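Local coordinates for flavin-containing monooxygenase (Allium sativum, PDB 6WPU), which probably uses bound FAD to transfer one oxygen atom to the sulfur of S-allyl-L-cysteine, giving the S-oxide, at residues T37-R42 with L346-S351; T49-G54 with G169-D174; V176-G181 with F300-T305. All coordinates share one frame; numbering follows the deposited sequence.

Interaction 1: residues T37-R42 with L346-S351. With SO4 (sulfate ion), chain C.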
loop_
_atom_site.group_PDB
_atom_site.type_symbol
_atom_site.label_atom_id
_atom_site.label_comp_id
_atom_site.label_asym_id
_atom_site.label_seq_id
_atom_site.Cartn_x
_atom_site.Cartn_y
_atom_site.Cartn_z
ATOM N N THR A 37 -14.774 -0.176 1.454
ATOM C CA THR A 37 -15.553 -1.011 0.547
ATOM C C THR A 37 -16.840 -1.480 1.217
ATOM O O THR A 37 -17.912 -1.471 0.599
ATOM C CB THR A 37 -14.722 -2.211 0.064
ATOM O OG1 THR A 37 -13.617 -1.747 -0.718
ATOM C CG2 THR A 37 -15.567 -3.147 -0.812
ATOM N N ALA A 38 -16.753 -1.875 2.492
ATOM C CA ALA A 38 -17.942 -2.277 3.233
ATOM C C ALA A 38 -18.949 -1.141 3.301
ATOM O O ALA A 38 -20.154 -1.355 3.115
ATOM C CB ALA A 38 -17.557 -2.731 4.639
ATOM N N ARG A 39 -18.472 0.079 3.565
ATOM C CA ARG A 39 -19.372 1.224 3.632
ATOM C C ARG A 39 -20.043 1.473 2.284
ATOM O O ARG A 39 -21.268 1.627 2.209
ATOM C CB ARG A 39 -18.614 2.466 4.091
ATOM C CG ARG A 39 -19.487 3.715 4.181
ATOM C CD ARG A 39 -18.625 4.940 4.467
ATOM N NE ARG A 39 -18.003 5.442 3.245
ATOM C CZ ARG A 39 -17.330 6.589 3.151
ATOM N NH1 ARG A 39 -17.166 7.368 4.222
ATOM N NH2 ARG A 39 -16.826 6.959 1.978
ATOM N N GLU A 40 -19.258 1.475 1.203
ATOM C CA GLU A 40 -19.807 1.833 -0.102
ATOM C C GLU A 40 -20.766 0.770 -0.626
ATOM O O GLU A 40 -21.743 1.104 -1.295
ATOM C CB GLU A 40 -18.669 2.081 -1.099
ATOM C CG GLU A 40 -17.809 3.292 -0.738
ATOM C CD GLU A 40 -18.618 4.593 -0.683
ATOM O OE1 GLU A 40 -19.409 4.841 -1.619
ATOM O OE2 GLU A 40 -18.479 5.355 0.300
ATOM N N LEU A 41 -20.503 -0.509 -0.337
ATOM C CA LEU A 41 -21.459 -1.549 -0.691
ATOM C C LEU A 41 -22.760 -1.375 0.088
ATOM O O LEU A 41 -23.848 -1.490 -0.484
ATOM C CB LEU A 41 -20.857 -2.938 -0.441
ATOM C CG LEU A 41 -19.726 -3.346 -1.393
ATOM C CD1 LEU A 41 -18.969 -4.587 -0.894
ATOM C CD2 LEU A 41 -20.285 -3.582 -2.774
ATOM N N ARG A 42 -22.665 -1.091 1.393
ATOM C CA ARG A 42 -23.867 -0.892 2.193
ATOM C C ARG A 42 -24.665 0.308 1.696
ATOM O O ARG A 42 -25.895 0.247 1.595
ATOM C CB ARG A 42 -23.492 -0.732 3.671
ATOM C CG ARG A 42 -24.716 -0.655 4.620
ATOM C CD ARG A 42 -25.053 0.786 5.012
ATOM N NE ARG A 42 -23.919 1.447 5.657
ATOM C CZ ARG A 42 -23.733 2.764 5.671
ATOM N NH1 ARG A 42 -24.611 3.564 5.066
ATOM N NH2 ARG A 42 -22.659 3.282 6.276
ATOM N N LEU A 346 -8.704 6.978 -3.172
ATOM C CA LEU A 346 -8.718 6.096 -4.339
ATOM C C LEU A 346 -9.550 4.833 -4.078
ATOM O O LEU A 346 -10.369 4.433 -4.913
ATOM C CB LEU A 346 -7.283 5.736 -4.741
ATOM C CG LEU A 346 -7.192 4.863 -5.997
ATOM C CD1 LEU A 346 -6.039 5.295 -6.896
ATOM C CD2 LEU A 346 -7.083 3.367 -5.642
ATOM N N CYS A 347 -9.329 4.171 -2.933
ATOM C CA CYS A 347 -10.106 2.980 -2.601
ATOM C C CYS A 347 -11.581 3.326 -2.423
ATOM O O CYS A 347 -12.461 2.540 -2.791
ATOM C CB CYS A 347 -9.557 2.318 -1.332
ATOM S SG CYS A 347 -7.874 1.598 -1.501
ATOM N N GLU A 348 -11.856 4.502 -1.861
ATOM C CA GLU A 348 -13.228 4.972 -1.709
ATOM C C GLU A 348 -13.923 5.040 -3.060
ATOM O O GLU A 348 -15.042 4.532 -3.230
ATOM C CB GLU A 348 -13.213 6.345 -1.027
ATOM C CG GLU A 348 -14.576 6.996 -0.715
ATOM C CD GLU A 348 -14.397 8.337 0.032
ATOM O OE1 GLU A 348 -13.251 8.863 0.053
ATOM O OE2 GLU A 348 -15.383 8.861 0.603
ATOM N N LEU A 349 -13.255 5.638 -4.046
ATOM C CA LEU A 349 -13.876 5.816 -5.351
ATOM C C LEU A 349 -13.950 4.498 -6.114
ATOM O O LEU A 349 -14.937 4.239 -6.813
ATOM C CB LEU A 349 -13.118 6.872 -6.138
ATOM C CG LEU A 349 -13.276 8.279 -5.572
ATOM C CD1 LEU A 349 -12.239 9.223 -6.193
ATOM C CD2 LEU A 349 -14.709 8.805 -5.804
ATOM N N GLN A 350 -12.935 3.644 -5.974
ATOM C CA GLN A 350 -13.008 2.320 -6.581
ATOM C C GLN A 350 -14.212 1.542 -6.068
ATOM O O GLN A 350 -14.928 0.901 -6.842
ATOM C CB GLN A 350 -11.736 1.529 -6.302
ATOM C CG GLN A 350 -10.531 1.970 -7.091
ATOM C CD GLN A 350 -9.363 1.041 -6.858
ATOM O OE1 GLN A 350 -9.186 0.532 -5.753
ATOM N NE2 GLN A 350 -8.565 0.804 -7.897
ATOM N N SER A 351 -14.430 1.556 -4.761
ATOM C CA SER A 351 -15.487 0.716 -4.230
ATOM C C SER A 351 -16.848 1.357 -4.467
ATOM O O SER A 351 -17.846 0.648 -4.612
ATOM C CB SER A 351 -15.231 0.439 -2.748
ATOM O OG SER A 351 -15.114 1.649 -2.027
HETATM S S SO4 C . -23.832 6.971 5.896
HETATM O O1 SO4 C . -23.440 6.013 6.931
HETATM O O2 SO4 C . -22.949 8.132 5.926
HETATM O O3 SO4 C . -23.797 6.348 4.583
HETATM O O4 SO4 C . -25.211 7.377 6.144
#
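A buried arginine, R39, bridges the glutamates of two helices here: it binds E40 beside it on helix 32-43 and E348 across the gap on helix 343-358. Helix 32-43 is the first helix of the FAD-binding Rossmann fold, following the glycine-rich turn after strand 24-28, and it runs at 32° to its neighbour, the segment axes approaching to 8.9 Å. R39 NH2 donates to E348 OE2 over 2.8 Å; the oxygen lies in the guanidinium plane, whereas the nitrogen comes down on the carboxylate from 41° above its plane. The same NH2, together with NE, holds E40 OE2 side-on, both bonds ending on that one atom from opposite faces of the carboxylate. A bend at chi3 (81°) in an otherwise extended arginine chain turns the NE/NH2 side of the guanidinium to E40 OE2. D102 takes NH1, while R43 and K352 give E40 further positive partners; together these cations probably offset the repulsion between E40 OE2 and E348 OE2, 4.7 Å apart. E348 suits its place through length: its straight chain spans the gap, and its second oxygen, OE1, accepts from the backbone N of L101. Beside this network small residues let the helices come close, the CA atoms of T37 and S351 lying 5.1 Å apart. T37 turns its hydroxyl back to the carbonyl of A33, a usual way for a helix to satisfy a buried threonine. S351 OG faces its own helix carbonyls and lies 3.4 Å from E40 CG, while S351 CB meets T37 OG1 at 3.4 Å.

Interaction 2: residues T49-G54 with G169-D174. With FAD (flavin-adenine dinucleotide), chain B; SO4 (sulfate ion), chain G.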
loop_
_atom_site.group_PDB
_atom_site.type_symbol
_atom_site.label_atom_id
_atom_site.label_comp_id
_atom_site.label_asym_id
_atom_site.label_seq_id
_atom_site.Cartn_x
_atom_site.Cartn_y
_atom_site.Cartn_z
ATOM N N THR A 49 -20.450 -9.820 3.711
ATOM C CA THR A 49 -19.732 -10.507 4.778
ATOM C C THR A 49 -18.274 -10.073 4.680
ATOM O O THR A 49 -17.651 -10.209 3.620
ATOM C CB THR A 49 -19.857 -12.033 4.661
ATOM O OG1 THR A 49 -21.241 -12.419 4.721
ATOM C CG2 THR A 49 -19.079 -12.727 5.776
ATOM N N ILE A 50 -17.739 -9.539 5.773
ATOM C CA ILE A 50 -16.373 -9.030 5.807
ATOM C C ILE A 50 -15.508 -10.029 6.564
ATOM O O ILE A 50 -15.801 -10.361 7.719
ATOM C CB ILE A 50 -16.310 -7.648 6.472
ATOM C CG1 ILE A 50 -17.404 -6.729 5.901
ATOM C CG2 ILE A 50 -14.914 -7.071 6.319
ATOM C CD1 ILE A 50 -17.768 -5.578 6.825
ATOM N N PHE A 51 -14.439 -10.498 5.928
ATOM C CA PHE A 51 -13.515 -11.438 6.544
ATOM C C PHE A 51 -12.231 -10.706 6.884
ATOM O O PHE A 51 -11.638 -10.060 6.014
ATOM C CB PHE A 51 -13.207 -12.620 5.613
ATOM C CG PHE A 51 -14.415 -13.403 5.206
ATOM C CD1 PHE A 51 -14.850 -14.490 5.971
ATOM C CD2 PHE A 51 -15.131 -13.041 4.076
ATOM C CE1 PHE A 51 -15.988 -15.214 5.604
ATOM C CE2 PHE A 51 -16.273 -13.751 3.688
ATOM C CZ PHE A 51 -16.699 -14.851 4.455
ATOM N N GLU A 52 -11.803 -10.798 8.142
ATOM C CA GLU A 52 -10.530 -10.220 8.569
ATOM C C GLU A 52 -9.725 -11.279 9.311
ATOM O O GLU A 52 -10.195 -11.848 10.306
ATOM C CB GLU A 52 -10.740 -8.989 9.450
ATOM C CG GLU A 52 -9.461 -8.479 10.130
ATOM C CD GLU A 52 -8.307 -8.234 9.154
ATOM O OE1 GLU A 52 -7.201 -8.781 9.392
ATOM O OE2 GLU A 52 -8.499 -7.493 8.160
ATOM N N ARG A 53 -8.513 -11.536 8.820
ATOM C CA ARG A 53 -7.653 -12.555 9.414
ATOM C C ARG A 53 -7.198 -12.168 10.825
ATOM O O ARG A 53 -7.125 -13.023 11.712
ATOM C CB ARG A 53 -6.461 -12.786 8.489
ATOM C CG ARG A 53 -5.220 -13.258 9.166
ATOM C CD ARG A 53 -4.024 -12.498 8.650
ATOM N NE ARG A 53 -3.999 -11.115 9.133
ATOM C CZ ARG A 53 -3.572 -10.736 10.339
ATOM N NH1 ARG A 53 -3.593 -9.449 10.675
ATOM N NH2 ARG A 53 -3.139 -11.642 11.209
ATOM N N GLY A 54 -6.906 -10.889 11.059
ATOM C CA GLY A 54 -6.446 -10.444 12.362
ATOM C C GLY A 54 -7.573 -10.260 13.364
ATOM O O GLY A 54 -8.745 -10.545 13.107
ATOM N N GLY A 169 -15.235 -22.414 7.982
ATOM C CA GLY A 169 -16.497 -22.604 7.302
ATOM C C GLY A 169 -16.419 -22.036 5.906
ATOM O O GLY A 169 -15.332 -21.774 5.389
ATOM N N GLU A 170 -17.591 -21.832 5.307
ATOM C CA GLU A 170 -17.668 -21.280 3.963
ATOM C C GLU A 170 -19.027 -20.625 3.752
ATOM O O GLU A 170 -19.973 -20.833 4.523
ATOM C CB GLU A 170 -17.417 -22.354 2.901
ATOM C CG GLU A 170 -18.403 -23.481 2.921
ATOM C CD GLU A 170 -18.119 -24.513 1.845
ATOM O OE1 GLU A 170 -18.974 -24.688 0.943
ATOM O OE2 GLU A 170 -17.035 -25.136 1.898
ATOM N N GLU A 171 -19.109 -19.831 2.687
ATOM C CA GLU A 171 -20.326 -19.087 2.398
ATOM C C GLU A 171 -20.355 -18.765 0.912
ATOM O O GLU A 171 -19.310 -18.543 0.293
ATOM C CB GLU A 171 -20.410 -17.805 3.244
ATOM C CG GLU A 171 -21.662 -16.953 2.982
ATOM C CD GLU A 171 -21.831 -15.782 3.962
ATOM O OE1 GLU A 171 -22.780 -14.984 3.779
ATOM O OE2 GLU A 171 -21.037 -15.668 4.920
ATOM N N GLY A 172 -21.560 -18.758 0.345
ATOM C CA GLY A 172 -21.740 -18.431 -1.056
ATOM C C GLY A 172 -22.051 -16.957 -1.251
ATOM O O GLY A 172 -22.647 -16.316 -0.393
ATOM N N PHE A 173 -21.616 -16.414 -2.390
ATOM C CA PHE A 173 -21.719 -14.984 -2.656
ATOM C C PHE A 173 -22.047 -14.732 -4.119
ATOM O O PHE A 173 -21.697 -15.520 -5.002
ATOM C CB PHE A 173 -20.413 -14.241 -2.297
ATOM C CG PHE A 173 -20.119 -14.244 -0.834
ATOM C CD1 PHE A 173 -19.331 -15.253 -0.274
ATOM C CD2 PHE A 173 -20.662 -13.260 -0.006
ATOM C CE1 PHE A 173 -19.071 -15.272 1.090
ATOM C CE2 PHE A 173 -20.426 -13.277 1.370
ATOM C CZ PHE A 173 -19.606 -14.284 1.914
ATOM N N ASP A 174 -22.711 -13.602 -4.364
ATOM C CA ASP A 174 -22.851 -13.108 -5.732
ATOM C C ASP A 174 -21.553 -12.500 -6.250
ATOM O O ASP A 174 -21.296 -12.528 -7.462
ATOM C CB ASP A 174 -23.943 -12.053 -5.799
ATOM C CG ASP A 174 -25.312 -12.603 -5.429
ATOM O OD1 ASP A 174 -25.705 -13.659 -5.981
ATOM O OD2 ASP A 174 -25.980 -11.968 -4.583
HETATM P PA FAD B . -3.787 -3.377 4.331
HETATM O O1A FAD B . -3.582 -2.211 5.299
HETATM O O2A FAD B . -2.730 -4.334 4.093
HETATM O O5B FAD B . -4.914 -4.293 4.759
HETATM C C5B FAD B . -5.252 -5.569 4.230
HETATM C C4B FAD B . -6.063 -6.390 5.257
HETATM O O4B FAD B . -6.532 -7.615 4.764
HETATM C C3B FAD B . -5.287 -6.685 6.512
HETATM O O3B FAD B . -6.006 -6.309 7.641
HETATM C C2B FAD B . -5.095 -8.161 6.497
HETATM O O2B FAD B . -5.044 -8.722 7.759
HETATM C C1B FAD B . -6.315 -8.599 5.739
HETATM N N9A FAD B . -6.162 -9.866 5.061
HETATM C C8A FAD B . -5.097 -10.224 4.243
HETATM N N7A FAD B . -5.278 -11.469 3.784
HETATM C C5A FAD B . -6.465 -11.990 4.303
HETATM C C6A FAD B . -7.137 -13.205 4.184
HETATM N N6A FAD B . -6.616 -14.274 3.366
HETATM N N1A FAD B . -8.309 -13.383 4.819
HETATM C C2A FAD B . -8.846 -12.415 5.606
HETATM N N3A FAD B . -8.230 -11.219 5.758
HETATM C C4A FAD B . -7.048 -10.979 5.125
HETATM N N1 FAD B . -0.692 5.644 2.850
HETATM C C2 FAD B . -1.058 6.961 3.301
HETATM O O2 FAD B . -2.256 7.487 2.965
HETATM N N3 FAD B . -0.156 7.743 3.987
HETATM C C4 FAD B . 1.083 7.242 4.326
HETATM O O4 FAD B . 1.987 7.982 5.015
HETATM C C4X FAD B . 1.412 5.822 4.094
HETATM N N5 FAD B . 2.558 5.267 4.649
HETATM C C5X FAD B . 2.823 3.916 4.451
HETATM C C6 FAD B . 3.987 3.358 4.999
HETATM C C7 FAD B . 4.242 2.004 4.812
HETATM C C7M FAD B . 5.500 1.419 5.396
HETATM C C8 FAD B . 3.359 1.210 4.084
HETATM C C8M FAD B . 3.613 -0.246 3.857
HETATM C C9 FAD B . 2.199 1.764 3.532
HETATM C C9A FAD B . 1.931 3.113 3.714
HETATM N N10 FAD B . 0.730 3.679 3.162
HETATM C C10 FAD B . 0.455 5.039 3.354
HETATM C "C1'" FAD B . -0.178 2.850 2.354
HETATM C "C2'" FAD B . -1.131 1.896 3.044
HETATM O "O2'" FAD B . -0.967 0.651 2.501
HETATM C "C3'" FAD B . -2.517 2.388 2.694
HETATM O "O3'" FAD B . -2.629 3.536 3.442
HETATM C "C4'" FAD B . -3.664 1.453 3.056
HETATM O "O4'" FAD B . -3.476 1.055 4.365
HETATM C "C5'" FAD B . -3.878 0.242 2.141
HETATM O "O5'" FAD B . -4.703 -0.580 2.915
HETATM P P FAD B . -5.344 -1.984 2.558
HETATM O O1P FAD B . -6.749 -2.175 3.247
HETATM O O2P FAD B . -5.253 -2.076 0.983
HETATM O O3P FAD B . -4.117 -3.023 2.907
HETATM S S SO4 G . -3.415 -10.137 14.902
HETATM O O1 SO4 G . -2.180 -9.992 15.674
HETATM O O2 SO4 G . -3.100 -10.563 13.539
HETATM O O3 SO4 G . -4.126 -8.857 14.851
HETATM O O4 SO4 G . -4.262 -11.134 15.550
#
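T49 and F173 cross at about a right angle, the threonine CB meeting the edge of the phenylalanine ring in its plane, 3.6 Å from F173 CZ. T49 and F51 are on strand 47-52 of the parallel Rossmann sheet; E171 and F173 are on strand 168-173, at one side of a three-stranded antiparallel sheet. The strands share no backbone pairing: the axes of the two segments come no closer than 10.4 Å, and side chains fill the interval. F51 and F173 approach from opposite directions, F173 CZ coming to the rim of the F51 ring, near its plane, 3.8 Å from F51 CE2. Flat aromatic side chains suit this gap because they reach far and pack well; V159 of the antiparallel sheet touches both rings, as does A26 of the parallel one. Beyond F51, E52 binds both ribose hydroxyls of FAD, O2B and O3B, as an acidic residue at the end of the second strand does in many Rossmann dinucleotide folds. At the more exposed end E171 extends fully from its strand, CG anti to the backbone N (chi1 179°), and so brings its carboxylate to T49. T49 OG1 donates to E171 OE1 over 3.1 Å from 37° above the carboxylate plane, and that oxygen also accepts from H24. These two donors probably stabilise the negative charge of E171 at the partly exposed margin.

Interaction 3: residues V176-G181 with F300-T305. With FAD (flavin-adenine dinucleotide), chain B; SO4 (sulfate ion), chain E.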
loop_
_atom_site.group_PDB
_atom_site.type_symbol
_atom_site.label_atom_id
_atom_site.label_comp_id
_atom_site.label_asym_id
_atom_site.label_seq_id
_atom_site.Cartn_x
_atom_site.Cartn_y
_atom_site.Cartn_z
ATOM N N VAL A 176 -17.300 -11.014 -5.031
ATOM C CA VAL A 176 -16.193 -10.988 -4.084
ATOM C C VAL A 176 -15.342 -9.763 -4.390
ATOM O O VAL A 176 -14.944 -9.561 -5.544
ATOM C CB VAL A 176 -15.340 -12.266 -4.180
ATOM C CG1 VAL A 176 -14.068 -12.139 -3.305
ATOM C CG2 VAL A 176 -16.152 -13.477 -3.780
ATOM N N VAL A 177 -15.066 -8.947 -3.372
ATOM C CA VAL A 177 -14.145 -7.824 -3.503
ATOM C C VAL A 177 -12.884 -8.143 -2.705
ATOM O O VAL A 177 -12.945 -8.320 -1.481
ATOM C CB VAL A 177 -14.761 -6.501 -3.031
ATOM C CG1 VAL A 177 -13.819 -5.368 -3.369
ATOM C CG2 VAL A 177 -16.149 -6.267 -3.650
ATOM N N VAL A 178 -11.745 -8.186 -3.385
ATOM C CA VAL A 178 -10.470 -8.539 -2.752
ATOM C C VAL A 178 -9.801 -7.266 -2.246
ATOM O O VAL A 178 -9.462 -6.377 -3.037
ATOM C CB VAL A 178 -9.552 -9.294 -3.725
ATOM C CG1 VAL A 178 -8.187 -9.598 -3.073
ATOM C CG2 VAL A 178 -10.218 -10.593 -4.181
ATOM N N CYS A 179 -9.619 -7.172 -0.923
ATOM C CA CYS A 179 -9.058 -5.989 -0.266
ATOM C C CYS A 179 -7.904 -6.374 0.662
ATOM O O CYS A 179 -7.806 -5.887 1.795
ATOM C CB CYS A 179 -10.133 -5.254 0.528
ATOM S SG CYS A 179 -11.564 -4.722 -0.432
ATOM N N ASN A 180 -7.026 -7.266 0.214
ATOM C CA ASN A 180 -6.101 -7.915 1.134
ATOM C C ASN A 180 -4.767 -7.187 1.264
ATOM O O ASN A 180 -3.893 -7.663 2.002
ATOM C CB ASN A 180 -5.856 -9.374 0.716
ATOM C CG ASN A 180 -5.057 -9.490 -0.579
ATOM O OD1 ASN A 180 -5.339 -8.811 -1.561
ATOM N ND2 ASN A 180 -4.028 -10.335 -0.564
ATOM N N GLY A 181 -4.598 -6.046 0.598
ATOM C CA GLY A 181 -3.356 -5.291 0.655
ATOM C C GLY A 181 -2.238 -5.904 -0.177
ATOM O O GLY A 181 -2.341 -7.044 -0.646
ATOM N N PHE A 300 -2.038 -13.332 -3.653
ATOM C CA PHE A 300 -3.394 -13.813 -3.341
ATOM C C PHE A 300 -3.430 -15.335 -3.331
ATOM O O PHE A 300 -4.041 -15.949 -4.212
ATOM C CB PHE A 300 -4.443 -13.354 -4.352
ATOM C CG PHE A 300 -4.200 -12.030 -4.935
ATOM C CD1 PHE A 300 -3.646 -11.915 -6.195
ATOM C CD2 PHE A 300 -4.594 -10.891 -4.265
ATOM C CE1 PHE A 300 -3.438 -10.679 -6.760
ATOM C CE2 PHE A 300 -4.390 -9.643 -4.823
ATOM C CZ PHE A 300 -3.800 -9.541 -6.079
ATOM N N PRO A 301 -2.822 -15.974 -2.337
ATOM C CA PRO A 301 -2.781 -17.449 -2.356
ATOM C C PRO A 301 -4.170 -18.101 -2.342
ATOM O O PRO A 301 -4.356 -19.195 -2.891
ATOM C CB PRO A 301 -1.960 -17.786 -1.103
ATOM C CG PRO A 301 -2.069 -16.559 -0.220
ATOM C CD PRO A 301 -2.178 -15.393 -1.146
ATOM N N PHE A 302 -5.165 -17.430 -1.787
ATOM C CA PHE A 302 -6.487 -18.022 -1.654
ATOM C C PHE A 302 -7.274 -18.015 -2.956
ATOM O O PHE A 302 -8.320 -18.670 -3.037
ATOM C CB PHE A 302 -7.253 -17.258 -0.580
ATOM C CG PHE A 302 -7.187 -15.763 -0.755
ATOM C CD1 PHE A 302 -8.052 -15.119 -1.622
ATOM C CD2 PHE A 302 -6.236 -15.009 -0.082
ATOM C CE1 PHE A 302 -7.999 -13.733 -1.805
ATOM C CE2 PHE A 302 -6.177 -13.625 -0.253
ATOM C CZ PHE A 302 -7.066 -12.986 -1.117
ATOM N N LEU A 303 -6.819 -17.284 -3.970
ATOM C CA LEU A 303 -7.676 -16.937 -5.093
ATOM C C LEU A 303 -7.497 -17.945 -6.224
ATOM O O LEU A 303 -6.400 -18.080 -6.775
ATOM C CB LEU A 303 -7.371 -15.518 -5.564
ATOM C CG LEU A 303 -8.285 -15.017 -6.675
ATOM C CD1 LEU A 303 -9.762 -15.181 -6.276
ATOM C CD2 LEU A 303 -7.941 -13.575 -7.004
ATOM N N ASN A 304 -8.581 -18.642 -6.576
ATOM C CA ASN A 304 -8.568 -19.651 -7.635
ATOM C C ASN A 304 -9.448 -19.180 -8.785
ATOM O O ASN A 304 -10.678 -19.194 -8.675
ATOM C CB ASN A 304 -9.023 -21.006 -7.100
ATOM C CG ASN A 304 -8.136 -21.498 -5.950
ATOM O OD1 ASN A 304 -8.617 -21.783 -4.854
ATOM N ND2 ASN A 304 -6.832 -21.564 -6.194
ATOM N N THR A 305 -8.813 -18.770 -9.887
ATOM C CA THR A 305 -9.502 -18.279 -11.077
ATOM C C THR A 305 -9.215 -19.122 -12.316
ATOM O O THR A 305 -9.590 -18.714 -13.420
ATOM C CB THR A 305 -9.113 -16.822 -11.348
ATOM O OG1 THR A 305 -7.698 -16.735 -11.607
ATOM C CG2 THR A 305 -9.454 -15.956 -10.146
HETATM P PA FAD B . -3.787 -3.377 4.331
HETATM O O1A FAD B . -3.582 -2.211 5.299
HETATM O O2A FAD B . -2.730 -4.334 4.093
HETATM O O5B FAD B . -4.914 -4.293 4.759
HETATM C C5B FAD B . -5.252 -5.569 4.230
HETATM C C4B FAD B . -6.063 -6.390 5.257
HETATM O O4B FAD B . -6.532 -7.615 4.764
HETATM C C3B FAD B . -5.287 -6.685 6.512
HETATM O O3B FAD B . -6.006 -6.309 7.641
HETATM C C2B FAD B . -5.095 -8.161 6.497
HETATM O O2B FAD B . -5.044 -8.722 7.759
HETATM C C1B FAD B . -6.315 -8.599 5.739
HETATM N N9A FAD B . -6.162 -9.866 5.061
HETATM C C8A FAD B . -5.097 -10.224 4.243
HETATM N N7A FAD B . -5.278 -11.469 3.784
HETATM C C5A FAD B . -6.465 -11.990 4.303
HETATM C C6A FAD B . -7.137 -13.205 4.184
HETATM N N6A FAD B . -6.616 -14.274 3.366
HETATM N N1A FAD B . -8.309 -13.383 4.819
HETATM C C2A FAD B . -8.846 -12.415 5.606
HETATM N N3A FAD B . -8.230 -11.219 5.758
HETATM C C4A FAD B . -7.048 -10.979 5.125
HETATM N N1 FAD B . -0.692 5.644 2.850
HETATM C C2 FAD B . -1.058 6.961 3.301
HETATM O O2 FAD B . -2.256 7.487 2.965
HETATM N N3 FAD B . -0.156 7.743 3.987
HETATM C C4 FAD B . 1.083 7.242 4.326
HETATM O O4 FAD B . 1.987 7.982 5.015
HETATM C C4X FAD B . 1.412 5.822 4.094
HETATM N N5 FAD B . 2.558 5.267 4.649
HETATM C C5X FAD B . 2.823 3.916 4.451
HETATM C C6 FAD B . 3.987 3.358 4.999
HETATM C C7 FAD B . 4.242 2.004 4.812
HETATM C C7M FAD B . 5.500 1.419 5.396
HETATM C C8 FAD B . 3.359 1.210 4.084
HETATM C C8M FAD B . 3.613 -0.246 3.857
HETATM C C9 FAD B . 2.199 1.764 3.532
HETATM C C9A FAD B . 1.931 3.113 3.714
HETATM N N10 FAD B . 0.730 3.679 3.162
HETATM C C10 FAD B . 0.455 5.039 3.354
HETATM C "C1'" FAD B . -0.178 2.850 2.354
HETATM C "C2'" FAD B . -1.131 1.896 3.044
HETATM O "O2'" FAD B . -0.967 0.651 2.501
HETATM C "C3'" FAD B . -2.517 2.388 2.694
HETATM O "O3'" FAD B . -2.629 3.536 3.442
HETATM C "C4'" FAD B . -3.664 1.453 3.056
HETATM O "O4'" FAD B . -3.476 1.055 4.365
HETATM C "C5'" FAD B . -3.878 0.242 2.141
HETATM O "O5'" FAD B . -4.703 -0.580 2.915
HETATM P P FAD B . -5.344 -1.984 2.558
HETATM O O1P FAD B . -6.749 -2.175 3.247
HETATM O O2P FAD B . -5.253 -2.076 0.983
HETATM O O3P FAD B . -4.117 -3.023 2.907
HETATM S S SO4 E . -5.576 -20.808 -10.088
HETATM O O1 SO4 E . -4.517 -21.301 -10.971
HETATM O O2 SO4 E . -5.091 -20.878 -8.705
HETATM O O3 SO4 E . -6.787 -21.632 -10.237
HETATM O O4 SO4 E . -5.884 -19.418 -10.439
#
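This is a mostly buried contact of aromatic, aliphatic and amide groups between the end of a Rossmann-fold strand and a turn that closes over the adenine end of FAD. Strand 175-178 belongs to the parallel sheet, between strands 24-28 and 332-334; residues 300-305 lie in the loop between strands 296-297 and 310-312, where a type I beta turn runs from F300 to L303, closed by L303 N bonding to F300 O. That turn sets two phenylalanines side by side, and both bring their rings to V178 and N180. V178 suits the strand end because one methyl of its branched side chain, CG1, touches both rings: anti to the backbone N (chi1 177°), it lies 4.0 Å from F300 CD2 and 4.1 Å from F302 CZ, at the edge of the F302 ring. The two rings are related through the backbone of the turn, CB of F300 lying over one face of F302, toward its rim. N180 meets both of them by edges. Its OD1 is in the plane of the F300 ring, where the slightly positive C-H groups suit a carbonyl oxygen, with 3.5 Å to F300 CD2. The amide stands almost upright to the F302 ring, the planes 86° apart, and ND2 approaches the rim of that ring. This nitrogen donates to the carbonyl of N299, just before the turn, which ties the strand end to the loop and probably fixes which way the amide faces. The cofactor lies alongside: N180 CB packs on the adenine, and G181, where a CB would collide with FAD O2A, lets the chain run close to the pyrophosphate, its CA 3.3 Å from FAD O3P. On the turn side, F302 CD2 lies 3.5 Å from the adenine amino nitrogen, FAD N6A.

In the fold
The three contacts surround one Rossmann core. Interaction 1 lies on one side of its parallel sheet and interactions 2 and 3 bring in elements from the other, with centres about 17 Å and 16 Å from that of interaction 1. Helix 32-43 packs directly on both strands: A38 CB meets I50 CD1 at 3.6 Å, and T37 CG2 meets V177 CG1 at 3.8 Å. Interactions 2 and 3 are closer, about 11 Å between centres, and strand 168-173 runs almost directly into strand 175-178. Both reach FAD, interaction 2 at the ribose and interaction 3 at the adenine and pyrophosphate, whereas in interaction 1 the side chain of T37 is about 8 Å from FAD.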